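Local coordinates for protein transmembrane oligosaccharyl transferase (Archaeoglobus fulgidus, PDB 3WAJ) that is a membrane-embedded oligosaccharyl transferase of the STT3/AglB family, with a helical GT-C-type transmembrane domain and a bound zinc ion, at residues A[254-266]-A[275-288]. Sequence-based numbering, arbitrary orientation.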
loop_
_atom_site.group_PDB
_atom_site.type_symbol
_atom_site.label_atom_id
_atom_site.label_comp_id
_atom_site.label_asym_id
_atom_site.label_seq_id
_atom_site.Cartn_x
_atom_site.Cartn_y
_atom_site.Cartn_z
ATOM N N PHE A 254 27.921 -9.208 -13.457
ATOM C CA PHE A 254 26.773 -9.016 -14.332
ATOM C C PHE A 254 26.397 -10.309 -15.049
ATOM O O PHE A 254 25.217 -10.585 -15.235
ATOM C CB PHE A 254 27.031 -7.865 -15.314
ATOM C CG PHE A 254 26.945 -6.509 -14.674
ATOM C CD1 PHE A 254 25.862 -6.181 -13.862
ATOM C CD2 PHE A 254 27.946 -5.563 -14.870
ATOM C CE1 PHE A 254 25.766 -4.925 -13.263
ATOM C CE2 PHE A 254 27.863 -4.301 -14.270
ATOM C CZ PHE A 254 26.769 -3.983 -13.468
ATOM N N ALA A 255 27.392 -11.107 -15.432
ATOM C CA ALA A 255 27.105 -12.411 -16.027
ATOM C C ALA A 255 26.328 -13.298 -15.049
ATOM O O ALA A 255 25.303 -13.895 -15.410
ATOM C CB ALA A 255 28.390 -13.102 -16.487
ATOM N N VAL A 256 26.808 -13.376 -13.811
ATOM C CA VAL A 256 26.163 -14.223 -12.819
ATOM C C VAL A 256 24.746 -13.737 -12.525
ATOM O O VAL A 256 23.818 -14.537 -12.487
ATOM C CB VAL A 256 27.005 -14.343 -11.529
ATOM C CG1 VAL A 256 26.200 -14.993 -10.404
ATOM C CG2 VAL A 256 28.283 -15.141 -11.805
ATOM N N SER A 257 24.579 -12.429 -12.344
ATOM C CA SER A 257 23.266 -11.866 -12.023
ATOM C C SER A 257 22.250 -12.231 -13.092
ATOM O O SER A 257 21.094 -12.530 -12.784
ATOM C CB SER A 257 23.338 -10.343 -11.877
ATOM O OG SER A 257 23.632 -9.721 -13.115
ATOM N N ALA A 258 22.694 -12.211 -14.351
ATOM C CA ALA A 258 21.832 -12.554 -15.487
ATOM C C ALA A 258 21.398 -14.026 -15.444
ATOM O O ALA A 258 20.260 -14.357 -15.765
ATOM C CB ALA A 258 22.535 -12.250 -16.776
ATOM N N LEU A 259 22.325 -14.902 -15.067
ATOM C CA LEU A 259 22.042 -16.326 -14.923
ATOM C C LEU A 259 20.995 -16.576 -13.852
ATOM O O LEU A 259 20.085 -17.388 -14.029
ATOM C CB LEU A 259 23.316 -17.083 -14.546
ATOM C CG LEU A 259 24.222 -17.477 -15.696
ATOM C CD1 LEU A 259 25.475 -18.153 -15.160
ATOM C CD2 LEU A 259 23.452 -18.402 -16.616
ATOM N N ILE A 260 21.147 -15.890 -12.728
ATOM C CA ILE A 260 20.206 -16.006 -11.623
ATOM C C ILE A 260 18.834 -15.452 -12.010
ATOM O O ILE A 260 17.799 -15.990 -11.621
ATOM C CB ILE A 260 20.754 -15.283 -10.392
ATOM C CG1 ILE A 260 22.028 -15.983 -9.946
ATOM C CG2 ILE A 260 19.721 -15.236 -9.257
ATOM C CD1 ILE A 260 22.817 -15.185 -8.989
ATOM N N TYR A 261 18.832 -14.381 -12.793
ATOM C CA TYR A 261 17.585 -13.774 -13.214
ATOM C C TYR A 261 16.881 -14.622 -14.258
ATOM O O TYR A 261 15.647 -14.679 -14.292
ATOM C CB TYR A 261 17.833 -12.378 -13.783
ATOM C CG TYR A 261 16.550 -11.689 -14.156
ATOM C CD1 TYR A 261 15.690 -11.223 -13.180
ATOM C CD2 TYR A 261 16.187 -11.531 -15.477
ATOM C CE1 TYR A 261 14.502 -10.601 -13.511
ATOM C CE2 TYR A 261 14.999 -10.912 -15.826
ATOM C CZ TYR A 261 14.160 -10.447 -14.839
ATOM O OH TYR A 261 12.984 -9.824 -15.191
ATOM N N LEU A 262 17.691 -15.267 -15.098
ATOM C CA LEU A 262 17.245 -15.967 -16.308
ATOM C C LEU A 262 15.979 -16.833 -16.188
ATOM O O LEU A 262 15.092 -16.737 -17.040
ATOM C CB LEU A 262 18.393 -16.784 -16.905
ATOM C CG LEU A 262 18.121 -17.564 -18.188
ATOM C CD1 LEU A 262 17.582 -16.613 -19.247
ATOM C CD2 LEU A 262 19.408 -18.244 -18.677
ATOM N N PRO A 263 15.887 -17.677 -15.146
ATOM C CA PRO A 263 14.681 -18.510 -15.056
ATOM C C PRO A 263 13.382 -17.718 -14.935
ATOM O O PRO A 263 12.310 -18.267 -15.222
ATOM C CB PRO A 263 14.906 -19.314 -13.766
ATOM C CG PRO A 263 16.368 -19.377 -13.607
ATOM C CD PRO A 263 16.901 -18.070 -14.145
ATOM N N PHE A 264 13.468 -16.456 -14.522
ATOM C CA PHE A 264 12.258 -15.685 -14.244
ATOM C C PHE A 264 11.964 -14.636 -15.311
ATOM O O PHE A 264 10.950 -13.933 -15.247
ATOM C CB PHE A 264 12.364 -15.037 -12.868
ATOM C CG PHE A 264 12.815 -15.987 -11.796
ATOM C CD1 PHE A 264 11.885 -16.726 -11.067
ATOM C CD2 PHE A 264 14.168 -16.146 -11.517
ATOM C CE1 PHE A 264 12.301 -17.608 -10.063
ATOM C CE2 PHE A 264 14.597 -17.024 -10.515
ATOM C CZ PHE A 264 13.660 -17.762 -9.795
ATOM N N ALA A 265 12.843 -14.569 -16.303
ATOM C CA ALA A 265 12.802 -13.518 -17.312
ATOM C C ALA A 265 11.547 -13.547 -18.153
ATOM O O ALA A 265 11.187 -12.547 -18.752
ATOM C CB ALA A 265 14.057 -13.582 -18.219
ATOM N N PHE A 266 10.880 -14.694 -18.215
ATOM C CA PHE A 266 9.815 -14.886 -19.200
ATOM C C PHE A 266 8.438 -15.113 -18.600
ATOM O O PHE A 266 7.710 -16.021 -19.021
ATOM C CB PHE A 266 10.198 -16.044 -20.124
ATOM C CG PHE A 266 11.556 -15.888 -20.725
ATOM C CD1 PHE A 266 11.748 -15.046 -21.811
ATOM C CD2 PHE A 266 12.649 -16.548 -20.180
ATOM C CE1 PHE A 266 13.013 -14.879 -22.361
ATOM C CE2 PHE A 266 13.911 -16.391 -20.723
ATOM C CZ PHE A 266 14.094 -15.553 -21.816
ATOM N N PHE A 275 7.325 -5.732 -13.706
ATOM C CA PHE A 275 7.037 -7.153 -13.880
ATOM C C PHE A 275 8.254 -7.961 -14.362
ATOM O O PHE A 275 9.222 -7.400 -14.898
ATOM C CB PHE A 275 5.869 -7.322 -14.848
ATOM C CG PHE A 275 4.590 -6.674 -14.369
ATOM C CD1 PHE A 275 3.812 -7.291 -13.385
ATOM C CD2 PHE A 275 4.174 -5.442 -14.881
ATOM C CE1 PHE A 275 2.619 -6.702 -12.921
ATOM C CE2 PHE A 275 2.981 -4.841 -14.422
ATOM C CZ PHE A 275 2.202 -5.476 -13.436
ATOM N N TYR A 276 8.199 -9.280 -14.181
ATOM C CA TYR A 276 9.348 -10.134 -14.488
ATOM C C TYR A 276 9.465 -10.488 -15.975
ATOM O O TYR A 276 8.908 -11.477 -16.455
ATOM C CB TYR A 276 9.407 -11.337 -13.528
ATOM C CG TYR A 276 9.915 -10.860 -12.194
ATOM C CD1 TYR A 276 11.280 -10.861 -11.907
ATOM C CD2 TYR A 276 9.047 -10.301 -11.260
ATOM C CE1 TYR A 276 11.765 -10.371 -10.706
ATOM C CE2 TYR A 276 9.521 -9.800 -10.052
ATOM C CZ TYR A 276 10.878 -9.837 -9.780
ATOM O OH TYR A 276 11.346 -9.344 -8.581
ATOM N N SER A 277 10.212 -9.638 -16.682
ATOM C CA SER A 277 10.226 -9.609 -18.136
ATOM C C SER A 277 11.648 -9.775 -18.650
ATOM O O SER A 277 12.601 -9.766 -17.865
ATOM C CB SER A 277 9.615 -8.298 -18.647
ATOM O OG SER A 277 10.473 -7.198 -18.448
ATOM N N PRO A 278 11.808 -9.967 -19.970
ATOM C CA PRO A 278 13.214 -10.116 -20.364
ATOM C C PRO A 278 13.964 -8.782 -20.473
ATOM O O PRO A 278 15.172 -8.794 -20.725
ATOM C CB PRO A 278 13.138 -10.849 -21.712
ATOM C CG PRO A 278 11.779 -10.531 -22.248
ATOM C CD PRO A 278 10.868 -10.318 -21.057
ATOM N N PHE A 279 13.274 -7.663 -20.267
ATOM C CA PHE A 279 13.941 -6.364 -20.198
ATOM C C PHE A 279 15.079 -6.377 -19.169
ATOM O O PHE A 279 16.206 -5.949 -19.447
ATOM C CB PHE A 279 12.955 -5.252 -19.831
ATOM C CG PHE A 279 13.618 -3.914 -19.640
ATOM C CD1 PHE A 279 13.740 -3.358 -18.378
ATOM C CD2 PHE A 279 14.156 -3.225 -20.730
ATOM C CE1 PHE A 279 14.368 -2.124 -18.193
ATOM C CE2 PHE A 279 14.788 -1.994 -20.553
ATOM C CZ PHE A 279 14.898 -1.445 -19.287
ATOM N N GLN A 280 14.770 -6.868 -17.974
ATOM C CA GLN A 280 15.743 -6.889 -16.894
ATOM C C GLN A 280 16.956 -7.757 -17.257
ATOM O O GLN A 280 18.099 -7.368 -16.987
ATOM C CB GLN A 280 15.083 -7.304 -15.562
ATOM C CG GLN A 280 14.087 -6.277 -15.000
ATOM C CD GLN A 280 12.624 -6.521 -15.412
ATOM O OE1 GLN A 280 12.329 -7.077 -16.482
ATOM N NE2 GLN A 280 11.700 -6.085 -14.553
ATOM N N LEU A 281 16.696 -8.907 -17.896
ATOM C CA LEU A 281 17.734 -9.800 -18.425
ATOM C C LEU A 281 18.644 -9.081 -19.430
ATOM O O LEU A 281 19.866 -9.237 -19.403
ATOM C CB LEU A 281 17.089 -11.020 -19.101
ATOM C CG LEU A 281 18.007 -12.078 -19.736
ATOM C CD1 LEU A 281 18.892 -12.762 -18.693
ATOM C CD2 LEU A 281 17.221 -13.135 -20.515
ATOM N N LEU A 282 18.036 -8.299 -20.319
ATOM C CA LEU A 282 18.785 -7.496 -21.273
ATOM C C LEU A 282 19.684 -6.524 -20.526
ATOM O O LEU A 282 20.849 -6.345 -20.893
ATOM C CB LEU A 282 17.835 -6.730 -22.193
ATOM C CG LEU A 282 17.580 -7.280 -23.597
ATOM C CD1 LEU A 282 17.565 -8.800 -23.628
ATOM C CD2 LEU A 282 16.265 -6.723 -24.130
ATOM N N VAL A 283 19.153 -5.901 -19.476
ATOM C CA VAL A 283 19.945 -4.937 -18.716
ATOM C C VAL A 283 21.180 -5.598 -18.124
ATOM O O VAL A 283 22.283 -5.083 -18.242
ATOM C CB VAL A 283 19.137 -4.233 -17.601
ATOM C CG1 VAL A 283 20.050 -3.310 -16.803
ATOM C CG2 VAL A 283 18.004 -3.434 -18.202
ATOM N N LEU A 284 20.994 -6.759 -17.515
ATOM C CA LEU A 284 22.105 -7.441 -16.868
ATOM C C LEU A 284 23.114 -8.026 -17.878
ATOM O O LEU A 284 24.322 -7.969 -17.644
ATOM C CB LEU A 284 21.590 -8.477 -15.858
ATOM C CG LEU A 284 20.633 -7.869 -14.818
ATOM C CD1 LEU A 284 20.009 -8.935 -13.932
ATOM C CD2 LEU A 284 21.341 -6.820 -13.954
ATOM N N LEU A 285 22.628 -8.560 -19.000
ATOM C CA LEU A 285 23.521 -9.059 -20.055
ATOM C C LEU A 285 24.241 -7.907 -20.744
ATOM O O LEU A 285 25.442 -7.976 -20.991
ATOM C CB LEU A 285 22.762 -9.877 -21.101
ATOM C CG LEU A 285 22.327 -11.296 -20.755
ATOM C CD1 LEU A 285 21.292 -11.784 -21.780
ATOM C CD2 LEU A 285 23.520 -12.243 -20.694
ATOM N N GLY A 286 23.503 -6.849 -21.060
ATOM C CA GLY A 286 24.100 -5.680 -21.680
ATOM C C GLY A 286 25.198 -5.115 -20.799
ATOM O O GLY A 286 26.290 -4.812 -21.283
ATOM N N SER A 287 24.911 -4.994 -19.504
ATOM C CA SER A 287 25.885 -4.479 -18.543
ATOM C C SER A 287 27.164 -5.307 -18.558
ATOM O O SER A 287 28.262 -4.780 -18.387
ATOM C CB SER A 287 25.291 -4.461 -17.129
ATOM O OG SER A 287 24.296 -3.466 -17.026
ATOM N N ALA A 288 27.010 -6.610 -18.778
ATOM C CA ALA A 288 28.151 -7.514 -18.810
ATOM C C ALA A 288 28.997 -7.190 -20.034
ATOM O O ALA A 288 30.226 -7.218 -19.987
ATOM C CB ALA A 288 27.683 -8.944 -18.848
#
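Tyr-261 spans from helix 243-261 to the N-terminal end of helix 278-303, where its OH donates a hydrogen bond to the carbonyl of the N-cap residue, Ser-277 O (2.7 Å). The carbonyl takes the proton in its own plane, on a lone pair, and lies at the edge of the phenol ring. A first torsion that sets CG opposite the backbone N (chi1 -177°) carries the ring across, and packing around it is close: CE1 lies 3.6 Å from CD1 at the edge of the Tyr-276 ring, and CZ is 3.4 Å from CB of Gln-280. Gln-280, bent at chi2, completes a capping box with Ser-277 through weak bonds, Ser-277 N to OE1 and Phe-279 N to Ser-277 OG, while its NE2 donates to Phe-275 O and also bonds Gly-216 O. The side chain of Tyr-276 stands about 13 Å from the zinc ion, and its OH is hydrogen-bonded to Val-212 O of helix 199-214.

The pair is a nearly antiparallel helical hairpin of the STT3 N-terminal domain; the axes of 254-261 and 278-288 approach to 8.0 Å, with 159° between their directions. Leu-284 is the knob here, set in a hole formed by Phe-254, Ser-257, Ala-258 and Tyr-261. Farther along, Ser-287 CB sits over the face of the Phe-254 ring, 3.5 Å from its centroid, in a CH-pi contact; helix 221-234 touches both residues.

Packing is sparser along the exposed flank. Buried Leu-281 reaches outward to it, CD2 meeting CD1 of Leu-262 (3.7 Å), but exposed Leu-262 and Leu-285 bury little surface here. The side chain of Phe-266 crosses that of Pro-278 at about a right angle, CE1 nearest CB at 4.1 Å, and the end of Leu-285, CG and CD2, reaches Ala-258 CB.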